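Local atomic coordinates of Alpha/beta hydrolase (Pectobacterium atrosepticum SCRI1043, PDB entry 3BDV), a protein that is of unproven function but is probably a serine hydrolase of the alpha/beta-hydrolase fold, and binds calcium ions in the crystal. Residues M20-G25 with S36-R41; I77-S82 with K178-F183; M111-D116 with D136-F141; L86-V91 with V102-P107. All blocks are in the same frame, centred on the assembly; numbering follows the deposited sequence.

Interaction 1: M20-G25 with S36-R41; sequences MVLVPG and SHWERR
L22 meets helix 34-41 with its two branch ends, one on each of two successive helix residues. CD1 lies 3.9 Å from CB of E39, and CD2 comes within 4.4 Å of CE3 of W38, approaching the indole obliquely. E39 contributes no more than the aliphatic root of its side chain. With CG anti to the backbone N (chi1 -171°) and the chain extended beyond it, the carboxylate is carried past the leucine to salt bridges with R47 and R49. R47, with E68, ligates a calcium ion, and the side chain of E39 sits about 7 Å from a bound calcium ion. The indole is held at its other end, where NE1 of W38 donates to the carbonyl oxygen of P172. Backbone bonds from L22 to Q46 and I48 fix the strand from which the leucine projects, while R40 N to S36 O, at 3.0 Å, is one turn of the helix ladder. No hydrogen bond spans the two segments; the join is apolar, and the E39 carboxylate at its margin pairs outside it. This is the packing of helix on sheet in a beta-alpha-beta unit, here strand 19-23, helix 34-41 and strand 46-47, within the alpha/beta-hydrolase fold.

Interaction 2: I77-S82 with K178-F183; sequences ILIGHS and KRLAEF
Two branched aliphatic side chains, I79 and L180, meet tip to tip across a gap between strand and helix axes of 11.8 Å, which leaves the backbones well apart. The helix, 178-183, runs nearly antiparallel to strand 77-81, at 157° between their directions. This is the layered packing of the alpha/beta-hydrolase fold, in which a helix late in the chain covers one face of the central parallel sheet. The strand ends in G80-H81, and S82 follows; with G84 the sequence fits the GxSxG pattern of a nucleophile elbow. S82 has the strained backbone (phi 58°, psi -120°) expected at the nucleophile position of such a turn, consistent with that role but not proof of it. I77 and I79, two residues apart, both direct their side chains to the helix. CG2 of I77 touches two helix residues at once, lying 4.4 Å from CD1 of L180 and at the edge of the F183 ring, near its plane, beside CE2. L180 sends its CG anti to the backbone N, which carries both methyls down from the helix to the strand. M20 of the adjoining strand also packs on I77, I79 and L180, and L129 on F183. On another side of the helix K178, R179 and E182 form a salt-bridge network, in which OE2 of E182 takes K178 NZ on its syn lone pair. At the apolar centre, CD1 of I79 stands 3.7 Å from CD2 of L180.

Interaction 3: M111-D116 with D136-F141; sequences MRFEID and DPLMSF
The phenyl ring of F113 receives the CD1 methyl of L138 obliquely beside its outer end, with CZ 3.8 Å from CD1 and CE2 almost as near. The two side chains cross at about a right angle. A second aromatic, F83, meets the F113 ring edge-to-face. The guanidinium of R112 is the other flat group: CB of M111 lies over one of its faces, offset toward the rim. In R112, chi1 (-60°) sets CG 3.7 Å from O of L138, and bends at chi2 and chi3 then turn the rest of the chain and the guanidinium. CD of R112 lies 4.4 Å from CD2 of L138. A water links the same two residues, accepting from NH1 of R112 at 2.9 Å and donating a weak hydrogen bond to O of L138. L138 itself sits in a type I turn from D136 to M139, whose shape is reinforced by an Asx turn: N of L138 donates to OD1 of D136 over 3.0 Å, nearly straight at 169°, but from above the carboxylate plane. The same OD1 also accepts from ND1 of H163. L138 CD1 also packs on S82 of the putative nucleophile elbow. The contact thus joins the loops following strands 99-105 and 128-132 at the surface, through the F113-L138 touch, the aliphatic part of R112 lying against L138, and one water bridge. With no direct hydrogen bond between the segments, its polar half depends on solvent, and the direct packing comes from the phenyl and the arginine methylenes.

Interaction 4: L86-V91 with V102-P107; sequences LAACHV and VMLVAP
A88 and L104 make the shorter of the two apolar contacts here, with CB of the alanine 4.0 Å from CD2 of the leucine. Both side chains point across the gap. In L104, chi1 (-53°) directs CG toward the helix, and chi2 near 180° turns CD2 to the alanine, which offers a single methyl. Consistent with that small side chain, helix and strand lie close here, with CA of A88 7.1 Å from CA of V102. The second contact lies beyond the strand end, where CD2 of L86 approaches CB of the P107 ring at 4.4 Å. The leucine leaves the helix at an angle to the strand, and its branch end makes up the distance.

Polar bonding stays within each element or goes to other neighbours. In the helix, N of H90 donates to O of L86 at 2.9 Å, and V91 bonds A87 in the same way; the strand exchanges backbone bonds with L78 and G80 on one side and with P127 and L129 on the other. A85, earlier in the same helix, adds packing against both L104 and P107.

These elements belong to the beta-alpha-beta unit of strand 76-81, helix 83-93 and strand 99-105, whose helix begins right after S82, the candidate nucleophile of the putative elbow. With every touching residue buried and no hydrogen bond crossing, the join rests on shape and the exclusion of water.

From the N terminus, interaction 1 closes first, a short loop between strand 19-23 and helix 34-41. Interaction 2 then opens at strand 76-81 and closes only at helix 174-185, a span that encloses both interaction 4, which ties helix 83-93 to strand 99-105, and interaction 3, which follows it and joins two later loops. None of the four cross. Strand 76-81 lies between strands 19-23 and 99-105 in the sheet, so backbone pairs such as V21 O with I79 N and L78 O with M103 N connect interactions 1, 2 and 4. Interaction 3 meets interaction 4 through I115 and L86, and interaction 2 through L138 and S82.

Interaction 1: M20-G25 with S36-R41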
loop_
_atom_site.group_PDB
_atom_site.type_symbol
_atom_site.label_atom_id
_atom_site.label_comp_id
_atom_site.label_asym_id
_atom_site.label_seq_id
_atom_site.Cartn_x
_atom_site.Cartn_y
_atom_site.Cartn_z
HETATM N N MSE A 20 9.586 -4.708 1.843
HETATM C CA MSE A 20 8.505 -3.764 1.623
HETATM C C MSE A 20 8.721 -3.071 0.298
HETATM O O MSE A 20 9.808 -2.569 0.043
HETATM C CB MSE A 20 8.506 -2.681 2.684
HETATM C CG MSE A 20 8.484 -3.168 4.093
HETATM SE SE MSE A 20 7.115 -4.401 4.562
HETATM C CE MSE A 20 7.227 -4.261 6.488
ATOM N N VAL A 21 7.667 -2.996 -0.507
ATOM C CA VAL A 21 7.678 -2.227 -1.753
ATOM C C VAL A 21 6.639 -1.089 -1.694
ATOM O O VAL A 21 5.446 -1.357 -1.667
ATOM C CB VAL A 21 7.468 -3.131 -2.976
ATOM C CG1 VAL A 21 7.542 -2.291 -4.227
ATOM C CG2 VAL A 21 8.534 -4.246 -3.019
ATOM N N LEU A 22 7.119 0.160 -1.700
ATOM C CA LEU A 22 6.261 1.334 -1.724
ATOM C C LEU A 22 5.742 1.632 -3.127
ATOM O O LEU A 22 6.528 1.761 -4.053
ATOM C CB LEU A 22 6.995 2.570 -1.192
ATOM C CG LEU A 22 7.484 2.418 0.232
ATOM C CD1 LEU A 22 8.608 3.460 0.459
ATOM C CD2 LEU A 22 6.308 2.587 1.240
ATOM N N VAL A 23 4.418 1.657 -3.273
ATOM C CA VAL A 23 3.733 1.992 -4.532
ATOM C C VAL A 23 2.928 3.303 -4.438
ATOM O O VAL A 23 1.793 3.301 -3.997
ATOM C CB VAL A 23 2.789 0.869 -4.992
ATOM C CG1 VAL A 23 2.306 1.119 -6.410
ATOM C CG2 VAL A 23 3.505 -0.538 -4.892
ATOM N N PRO A 24 3.519 4.433 -4.860
ATOM C CA PRO A 24 2.789 5.706 -4.885
ATOM C C PRO A 24 1.699 5.755 -5.931
ATOM O O PRO A 24 1.710 4.952 -6.883
ATOM C CB PRO A 24 3.887 6.749 -5.175
ATOM C CG PRO A 24 5.169 6.045 -4.776
ATOM C CD PRO A 24 4.939 4.623 -5.211
ATOM N N GLY A 25 0.791 6.709 -5.750
ATOM C CA GLY A 25 -0.198 7.017 -6.761
ATOM C C GLY A 25 0.207 8.150 -7.700
ATOM O O GLY A 25 1.377 8.434 -7.898
ATOM N N SER A 36 7.262 8.625 1.738
ATOM C CA SER A 36 8.580 9.231 1.751
ATOM C C SER A 36 9.179 9.268 3.165
ATOM O O SER A 36 10.386 9.049 3.335
ATOM C CB SER A 36 8.564 10.618 1.073
ATOM O OG SER A 36 8.216 10.510 -0.324
ATOM N N HIS A 37 8.387 9.590 4.182
ATOM C CA HIS A 37 8.860 9.428 5.548
ATOM C C HIS A 37 9.374 8.019 5.748
ATOM O O HIS A 37 10.469 7.801 6.290
ATOM C CB HIS A 37 7.747 9.741 6.551
ATOM C CG HIS A 37 7.561 11.208 6.771
ATOM N ND1 HIS A 37 8.121 11.884 7.833
ATOM C CD2 HIS A 37 6.859 12.128 6.061
ATOM C CE1 HIS A 37 7.782 13.160 7.764
ATOM N NE2 HIS A 37 7.022 13.343 6.695
ATOM N N TRP A 38 8.604 7.055 5.297
ATOM C CA TRP A 38 8.963 5.644 5.543
ATOM C C TRP A 38 10.226 5.207 4.802
ATOM O O TRP A 38 11.073 4.484 5.348
ATOM C CB TRP A 38 7.778 4.723 5.241
ATOM C CG TRP A 38 6.617 4.929 6.168
ATOM C CD1 TRP A 38 6.477 5.913 7.144
ATOM C CD2 TRP A 38 5.396 4.200 6.166
ATOM N NE1 TRP A 38 5.275 5.772 7.757
ATOM C CE2 TRP A 38 4.573 4.756 7.165
ATOM C CE3 TRP A 38 4.924 3.119 5.433
ATOM C CZ2 TRP A 38 3.314 4.250 7.445
ATOM C CZ3 TRP A 38 3.682 2.628 5.713
ATOM C CH2 TRP A 38 2.899 3.183 6.720
ATOM N N GLU A 39 10.372 5.699 3.587
ATOM C CA GLU A 39 11.571 5.444 2.795
ATOM C C GLU A 39 12.810 5.997 3.474
ATOM O O GLU A 39 13.824 5.332 3.516
ATOM C CB GLU A 39 11.405 6.061 1.435
ATOM C CG GLU A 39 12.479 5.671 0.476
ATOM C CD GLU A 39 12.292 6.324 -0.863
ATOM O OE1 GLU A 39 11.640 7.419 -0.949
ATOM O OE2 GLU A 39 12.832 5.736 -1.817
ATOM N N ARG A 40 12.747 7.234 3.968
ATOM C CA ARG A 40 13.862 7.801 4.735
ATOM C C ARG A 40 14.127 7.034 6.042
ATOM O O ARG A 40 15.274 6.855 6.447
ATOM C CB ARG A 40 13.637 9.280 5.086
ATOM C CG ARG A 40 13.597 10.228 3.914
ATOM C CD ARG A 40 13.630 11.674 4.372
ATOM N NE ARG A 40 12.371 12.103 5.002
ATOM C CZ ARG A 40 11.284 12.482 4.323
ATOM N NH1 ARG A 40 11.263 12.497 2.996
ATOM N NH2 ARG A 40 10.233 12.884 4.986
ATOM N N ARG A 41 13.063 6.602 6.714
ATOM C CA ARG A 41 13.205 5.895 7.988
ATOM C C ARG A 41 13.784 4.465 7.856
ATOM O O ARG A 41 14.556 4.010 8.734
ATOM C CB ARG A 41 11.839 5.905 8.685
ATOM C CG ARG A 41 11.845 5.419 10.071
ATOM C CD ARG A 41 10.515 5.617 10.669
ATOM N NE ARG A 41 10.428 5.094 12.032
ATOM C CZ ARG A 41 9.568 5.533 12.939
ATOM N NH1 ARG A 41 8.763 6.539 12.663
ATOM N NH2 ARG A 41 9.533 4.989 14.143
#

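Interaction 2: I77-S82 with K178-F183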
loop_
_atom_site.group_PDB
_atom_site.type_symbol
_atom_site.label_atom_id
_atom_site.label_comp_id
_atom_site.label_asym_id
_atom_site.label_seq_id
_atom_site.Cartn_x
_atom_site.Cartn_y
_atom_site.Cartn_z
ATOM N N ILE A 77 5.849 -7.297 0.544
ATOM C CA ILE A 77 4.575 -6.658 0.897
ATOM C C ILE A 77 4.442 -5.395 0.081
ATOM O O ILE A 77 5.301 -4.517 0.172
ATOM C CB ILE A 77 4.478 -6.323 2.405
ATOM C CG1 ILE A 77 4.517 -7.616 3.229
ATOM C CG2 ILE A 77 3.198 -5.549 2.673
ATOM C CD1 ILE A 77 4.608 -7.447 4.741
ATOM N N LEU A 78 3.408 -5.325 -0.760
ATOM C CA LEU A 78 3.154 -4.091 -1.555
ATOM C C LEU A 78 2.434 -3.086 -0.682
ATOM O O LEU A 78 1.432 -3.413 -0.077
ATOM C CB LEU A 78 2.293 -4.407 -2.770
ATOM C CG LEU A 78 2.933 -5.314 -3.835
ATOM C CD1 LEU A 78 1.932 -5.533 -4.959
ATOM C CD2 LEU A 78 4.270 -4.749 -4.333
ATOM N N ILE A 79 2.946 -1.869 -0.592
ATOM C CA ILE A 79 2.321 -0.842 0.300
ATOM C C ILE A 79 1.907 0.282 -0.667
ATOM O O ILE A 79 2.729 1.094 -1.158
ATOM C CB ILE A 79 3.274 -0.343 1.383
ATOM C CG1 ILE A 79 3.779 -1.462 2.300
ATOM C CG2 ILE A 79 2.620 0.802 2.191
ATOM C CD1 ILE A 79 4.906 -1.068 3.256
ATOM N N GLY A 80 0.617 0.288 -0.994
ATOM C CA GLY A 80 0.086 1.180 -1.999
ATOM C C GLY A 80 -0.709 2.378 -1.487
ATOM O O GLY A 80 -1.378 2.270 -0.483
ATOM N N HIS A 81 -0.702 3.472 -2.236
ATOM C CA HIS A 81 -1.559 4.615 -1.932
ATOM C C HIS A 81 -2.428 4.945 -3.138
ATOM O O HIS A 81 -1.905 5.138 -4.232
ATOM C CB HIS A 81 -0.716 5.857 -1.557
ATOM C CG HIS A 81 -1.525 7.080 -1.222
ATOM N ND1 HIS A 81 -1.338 8.299 -1.836
ATOM C CD2 HIS A 81 -2.548 7.253 -0.353
ATOM C CE1 HIS A 81 -2.200 9.173 -1.347
ATOM N NE2 HIS A 81 -2.937 8.568 -0.426
ATOM N N SER A 82 -3.741 5.046 -2.936
ATOM C CA SER A 82 -4.644 5.572 -3.978
ATOM C C SER A 82 -4.576 4.761 -5.300
ATOM O O SER A 82 -4.814 3.550 -5.300
ATOM C CB SER A 82 -4.392 7.068 -4.166
ATOM O OG SER A 82 -5.521 7.683 -4.808
ATOM N N LYS A 178 2.938 1.002 12.885
ATOM C CA LYS A 178 2.501 0.041 13.923
ATOM C C LYS A 178 1.640 -1.078 13.343
ATOM O O LYS A 178 1.909 -2.237 13.561
ATOM C CB LYS A 178 1.766 0.761 15.064
ATOM C CG LYS A 178 1.270 -0.160 16.196
ATOM C CD LYS A 178 0.380 0.528 17.266
ATOM C CE LYS A 178 -1.140 0.376 16.951
ATOM N NZ LYS A 178 -1.812 -0.945 17.289
ATOM N N ARG A 179 0.579 -0.731 12.618
ATOM C CA ARG A 179 -0.233 -1.758 11.972
ATOM C C ARG A 179 0.523 -2.629 10.994
ATOM O O ARG A 179 0.279 -3.833 10.906
ATOM C CB ARG A 179 -1.443 -1.104 11.281
ATOM C CG ARG A 179 -2.331 -0.451 12.237
ATOM C CD ARG A 179 -2.836 -1.428 13.275
ATOM N NE ARG A 179 -3.561 -2.540 12.672
ATOM C CZ ARG A 179 -4.886 -2.626 12.558
ATOM N NH1 ARG A 179 -5.674 -1.677 13.035
ATOM N NH2 ARG A 179 -5.423 -3.727 12.016
ATOM N N LEU A 180 1.403 -2.034 10.210
ATOM C CA LEU A 180 2.209 -2.785 9.306
ATOM C C LEU A 180 3.067 -3.823 10.038
ATOM O O LEU A 180 3.239 -4.928 9.586
ATOM C CB LEU A 180 3.127 -1.837 8.550
ATOM C CG LEU A 180 4.116 -2.471 7.556
ATOM C CD1 LEU A 180 3.426 -3.356 6.476
ATOM C CD2 LEU A 180 4.960 -1.397 6.962
ATOM N N ALA A 181 3.636 -3.435 11.162
ATOM C CA ALA A 181 4.438 -4.339 11.945
ATOM C C ALA A 181 3.632 -5.549 12.407
ATOM O O ALA A 181 4.047 -6.692 12.233
ATOM C CB ALA A 181 5.048 -3.538 13.167
ATOM N N GLU A 182 2.450 -5.287 12.937
ATOM C CA GLU A 182 1.528 -6.300 13.430
ATOM C C GLU A 182 1.186 -7.323 12.364
ATOM O O GLU A 182 1.232 -8.538 12.597
ATOM C CB GLU A 182 0.265 -5.630 13.956
ATOM C CG GLU A 182 0.537 -4.776 15.215
ATOM C CD GLU A 182 -0.595 -3.898 15.643
ATOM O OE1 GLU A 182 -1.636 -3.963 14.989
ATOM O OE2 GLU A 182 -0.428 -3.139 16.622
ATOM N N PHE A 183 0.810 -6.786 11.201
ATOM C CA PHE A 183 0.400 -7.550 10.000
ATOM C C PHE A 183 1.530 -8.335 9.407
ATOM O O PHE A 183 1.380 -9.517 9.116
ATOM C CB PHE A 183 -0.139 -6.508 9.005
ATOM C CG PHE A 183 -0.486 -7.027 7.629
ATOM C CD1 PHE A 183 -1.547 -7.893 7.452
ATOM C CD2 PHE A 183 0.184 -6.558 6.514
ATOM C CE1 PHE A 183 -1.905 -8.294 6.165
ATOM C CE2 PHE A 183 -0.146 -6.960 5.236
ATOM C CZ PHE A 183 -1.160 -7.809 5.040
#

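Interaction 3: M111-D116 with D136-F141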
loop_
_atom_site.group_PDB
_atom_site.type_symbol
_atom_site.label_atom_id
_atom_site.label_comp_id
_atom_site.label_asym_id
_atom_site.label_seq_id
_atom_site.Cartn_x
_atom_site.Cartn_y
_atom_site.Cartn_z
HETATM N N MSE A 111 -13.672 3.724 -10.633
HETATM C CA MSE A 111 -14.286 4.584 -11.630
HETATM C C MSE A 111 -13.600 5.932 -11.737
HETATM O O MSE A 111 -13.585 6.517 -12.832
HETATM C CB MSE A 111 -15.787 4.730 -11.336
HETATM C CG MSE A 111 -16.578 5.679 -12.245
HETATM SE SE MSE A 111 -17.072 4.701 -13.785
HETATM C CE MSE A 111 -18.483 3.564 -12.998
ATOM N N ARG A 112 -13.053 6.465 -10.628
ATOM C CA ARG A 112 -12.411 7.757 -10.676
ATOM C C ARG A 112 -11.275 7.809 -11.662
ATOM O O ARG A 112 -10.905 8.863 -12.088
ATOM C CB ARG A 112 -11.845 8.121 -9.310
ATOM C CG ARG A 112 -12.867 8.190 -8.187
ATOM C CD ARG A 112 -13.785 9.359 -8.274
ATOM N NE ARG A 112 -14.857 9.227 -9.218
ATOM C CZ ARG A 112 -15.957 8.516 -9.016
ATOM N NH1 ARG A 112 -16.135 7.827 -7.884
ATOM N NH2 ARG A 112 -16.927 8.529 -9.933
ATOM N N PHE A 113 -10.680 6.670 -11.954
ATOM C CA PHE A 113 -9.590 6.608 -12.906
ATOM C C PHE A 113 -9.956 5.719 -14.100
ATOM O O PHE A 113 -9.076 5.269 -14.855
ATOM C CB PHE A 113 -8.343 6.075 -12.190
ATOM C CG PHE A 113 -7.766 7.022 -11.191
ATOM C CD1 PHE A 113 -7.086 8.132 -11.593
ATOM C CD2 PHE A 113 -7.912 6.787 -9.828
ATOM C CE1 PHE A 113 -6.572 8.992 -10.636
ATOM C CE2 PHE A 113 -7.365 7.596 -8.910
ATOM C CZ PHE A 113 -6.721 8.718 -9.295
ATOM N N GLU A 114 -11.247 5.533 -14.332
ATOM C CA GLU A 114 -11.748 4.731 -15.477
ATOM C C GLU A 114 -11.106 3.358 -15.600
ATOM O O GLU A 114 -10.759 2.900 -16.699
ATOM C CB GLU A 114 -11.617 5.507 -16.781
ATOM C CG GLU A 114 -12.386 6.821 -16.765
ATOM C CD GLU A 114 -12.406 7.473 -18.114
ATOM O OE1 GLU A 114 -13.215 7.082 -18.955
ATOM O OE2 GLU A 114 -11.614 8.368 -18.344
ATOM N N ILE A 115 -10.910 2.707 -14.464
ATOM C CA ILE A 115 -10.412 1.344 -14.420
ATOM C C ILE A 115 -11.353 0.407 -13.620
ATOM O O ILE A 115 -10.974 -0.657 -13.141
ATOM C CB ILE A 115 -8.935 1.231 -13.943
ATOM C CG1 ILE A 115 -8.735 1.790 -12.520
ATOM C CG2 ILE A 115 -7.994 1.857 -14.986
ATOM C CD1 ILE A 115 -7.455 1.252 -11.912
ATOM N N ASP A 116 -12.611 0.799 -13.605
ATOM C CA ASP A 116 -13.709 -0.033 -13.096
ATOM C C ASP A 116 -13.879 -1.336 -13.855
ATOM O O ASP A 116 -14.516 -2.261 -13.332
ATOM C CB ASP A 116 -15.033 0.749 -13.151
ATOM C CG ASP A 116 -15.271 1.431 -14.508
ATOM O OD1 ASP A 116 -14.415 2.244 -14.978
ATOM O OD2 ASP A 116 -16.358 1.179 -15.097
ATOM N N ASP A 136 -12.129 11.229 2.186
ATOM C CA ASP A 136 -11.203 11.030 1.084
ATOM C C ASP A 136 -11.974 11.338 -0.187
ATOM O O ASP A 136 -12.918 10.634 -0.494
ATOM C CB ASP A 136 -10.766 9.570 1.061
ATOM C CG ASP A 136 -9.819 9.265 -0.053
ATOM O OD1 ASP A 136 -9.595 10.146 -0.912
ATOM O OD2 ASP A 136 -9.285 8.140 -0.070
ATOM N N PRO A 137 -11.549 12.335 -0.955
ATOM C CA PRO A 137 -12.327 12.647 -2.173
ATOM C C PRO A 137 -12.468 11.526 -3.180
ATOM O O PRO A 137 -13.408 11.553 -3.980
ATOM C CB PRO A 137 -11.558 13.833 -2.762
ATOM C CG PRO A 137 -11.031 14.528 -1.543
ATOM C CD PRO A 137 -10.525 13.384 -0.715
ATOM N N LEU A 138 -11.553 10.573 -3.168
ATOM C CA LEU A 138 -11.560 9.550 -4.212
ATOM C C LEU A 138 -12.221 8.261 -3.785
ATOM O O LEU A 138 -12.410 7.406 -4.627
ATOM C CB LEU A 138 -10.136 9.274 -4.727
ATOM C CG LEU A 138 -9.446 10.495 -5.321
ATOM C CD1 LEU A 138 -8.177 10.150 -6.061
ATOM C CD2 LEU A 138 -10.484 11.280 -6.174
HETATM N N MSE A 139 -12.627 8.126 -2.523
HETATM C CA MSE A 139 -13.275 6.906 -2.056
HETATM C C MSE A 139 -14.143 7.154 -0.838
HETATM O O MSE A 139 -13.650 7.594 0.193
HETATM C CB MSE A 139 -12.212 5.820 -1.769
HETATM C CG MSE A 139 -12.749 4.489 -1.256
HETATM SE SE MSE A 139 -13.602 3.382 -2.543
HETATM C CE MSE A 139 -12.078 2.256 -3.105
ATOM N N SER A 140 -15.450 6.923 -0.959
ATOM C CA SER A 140 -16.334 7.095 0.222
ATOM C C SER A 140 -16.041 5.969 1.185
ATOM O O SER A 140 -15.609 4.880 0.779
ATOM C CB SER A 140 -17.837 7.069 -0.112
ATOM O OG SER A 140 -18.281 5.815 -0.576
ATOM N N PHE A 141 -16.290 6.210 2.461
ATOM C CA PHE A 141 -16.064 5.152 3.443
ATOM C C PHE A 141 -16.928 3.913 3.204
ATOM O O PHE A 141 -16.459 2.773 3.329
ATOM C CB PHE A 141 -16.256 5.675 4.865
ATOM C CG PHE A 141 -15.901 4.661 5.892
ATOM C CD1 PHE A 141 -14.576 4.392 6.153
ATOM C CD2 PHE A 141 -16.881 3.926 6.539
ATOM C CE1 PHE A 141 -14.215 3.406 7.087
ATOM C CE2 PHE A 141 -16.545 2.942 7.455
ATOM C CZ PHE A 141 -15.215 2.679 7.726
HETATM O O HOH W 1 -15.063 7.900 -5.199
#

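Interaction 4: L86-V91 with V102-P107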
loop_
_atom_site.group_PDB
_atom_site.type_symbol
_atom_site.label_atom_id
_atom_site.label_comp_id
_atom_site.label_asym_id
_atom_site.label_seq_id
_atom_site.Cartn_x
_atom_site.Cartn_y
_atom_site.Cartn_z
ATOM N N LEU A 86 -4.706 0.536 -6.056
ATOM C CA LEU A 86 -5.388 -0.190 -7.145
ATOM C C LEU A 86 -4.421 -1.014 -7.953
ATOM O O LEU A 86 -4.722 -2.165 -8.307
ATOM C CB LEU A 86 -6.196 0.727 -8.036
ATOM C CG LEU A 86 -7.326 1.434 -7.285
ATOM C CD1 LEU A 86 -8.146 2.323 -8.235
ATOM C CD2 LEU A 86 -8.204 0.471 -6.502
ATOM N N ALA A 87 -3.279 -0.453 -8.307
ATOM C CA ALA A 87 -2.322 -1.249 -9.083
ATOM C C ALA A 87 -1.864 -2.480 -8.332
ATOM O O ALA A 87 -1.730 -3.548 -8.923
ATOM C CB ALA A 87 -1.117 -0.376 -9.485
ATOM N N ALA A 88 -1.636 -2.342 -7.022
ATOM C CA ALA A 88 -1.201 -3.438 -6.161
ATOM C C ALA A 88 -2.293 -4.510 -6.222
ATOM O O ALA A 88 -1.999 -5.694 -6.391
ATOM C CB ALA A 88 -0.975 -2.987 -4.702
ATOM N N CYS A 89 -3.548 -4.079 -6.111
ATOM C CA CYS A 89 -4.667 -4.999 -6.164
ATOM C C CYS A 89 -4.693 -5.741 -7.505
ATOM O O CYS A 89 -4.834 -6.937 -7.539
ATOM C CB CYS A 89 -5.945 -4.225 -5.932
ATOM S SG CYS A 89 -7.435 -5.146 -6.102
ATOM N N HIS A 90 -4.544 -5.008 -8.599
ATOM C CA HIS A 90 -4.667 -5.589 -9.897
ATOM C C HIS A 90 -3.549 -6.626 -10.123
ATOM O O HIS A 90 -3.771 -7.716 -10.631
ATOM C CB HIS A 90 -4.636 -4.480 -10.948
ATOM C CG HIS A 90 -4.683 -4.975 -12.362
ATOM N ND1 HIS A 90 -5.865 -5.208 -13.041
ATOM C CD2 HIS A 90 -3.688 -5.255 -13.243
ATOM C CE1 HIS A 90 -5.592 -5.595 -14.266
ATOM N NE2 HIS A 90 -4.283 -5.640 -14.414
ATOM N N VAL A 91 -2.340 -6.300 -9.710
ATOM C CA VAL A 91 -1.217 -7.228 -9.918
ATOM C C VAL A 91 -1.440 -8.548 -9.183
ATOM O O VAL A 91 -1.223 -9.603 -9.749
ATOM C CB VAL A 91 0.115 -6.602 -9.501
ATOM C CG1 VAL A 91 1.182 -7.662 -9.281
ATOM C CG2 VAL A 91 0.533 -5.616 -10.546
ATOM N N VAL A 102 -0.526 -7.409 1.006
ATOM C CA VAL A 102 -0.636 -6.066 0.459
ATOM C C VAL A 102 -1.352 -5.177 1.452
ATOM O O VAL A 102 -2.242 -5.595 2.193
ATOM C CB VAL A 102 -1.322 -6.007 -0.951
ATOM C CG1 VAL A 102 -0.547 -6.809 -1.998
ATOM C CG2 VAL A 102 -2.758 -6.449 -0.869
HETATM N N MSE A 103 -0.875 -3.949 1.525
HETATM C CA MSE A 103 -1.425 -2.894 2.396
HETATM C C MSE A 103 -1.913 -1.805 1.471
HETATM O O MSE A 103 -1.102 -1.238 0.713
HETATM C CB MSE A 103 -0.350 -2.361 3.357
HETATM C CG MSE A 103 -0.778 -1.203 4.119
HETATM SE SE MSE A 103 0.417 -0.993 5.658
HETATM C CE MSE A 103 0.012 0.776 6.162
ATOM N N LEU A 104 -3.220 -1.552 1.497
ATOM C CA LEU A 104 -3.932 -0.639 0.578
ATOM C C LEU A 104 -4.371 0.575 1.388
ATOM O O LEU A 104 -5.294 0.532 2.176
ATOM C CB LEU A 104 -5.138 -1.305 -0.079
ATOM C CG LEU A 104 -4.812 -2.613 -0.770
ATOM C CD1 LEU A 104 -6.022 -3.366 -1.420
ATOM C CD2 LEU A 104 -3.703 -2.376 -1.808
ATOM N N VAL A 105 -3.700 1.690 1.152
ATOM C CA VAL A 105 -3.964 2.868 1.945
ATOM C C VAL A 105 -4.707 3.871 1.076
ATOM O O VAL A 105 -4.175 4.323 0.065
ATOM C CB VAL A 105 -2.652 3.514 2.440
ATOM C CG1 VAL A 105 -2.992 4.829 3.264
ATOM C CG2 VAL A 105 -1.813 2.489 3.248
ATOM N N ALA A 106 -5.936 4.187 1.462
ATOM C CA ALA A 106 -6.789 5.102 0.664
ATOM C C ALA A 106 -6.866 4.631 -0.801
ATOM O O ALA A 106 -6.616 5.393 -1.740
ATOM C CB ALA A 106 -6.317 6.578 0.756
ATOM N N PRO A 107 -7.262 3.368 -1.010
ATOM C CA PRO A 107 -7.468 2.934 -2.385
ATOM C C PRO A 107 -8.525 3.829 -3.013
ATOM O O PRO A 107 -9.494 4.198 -2.348
ATOM C CB PRO A 107 -7.982 1.508 -2.231
ATOM C CG PRO A 107 -8.605 1.478 -1.017
ATOM C CD PRO A 107 -7.797 2.366 -0.077
#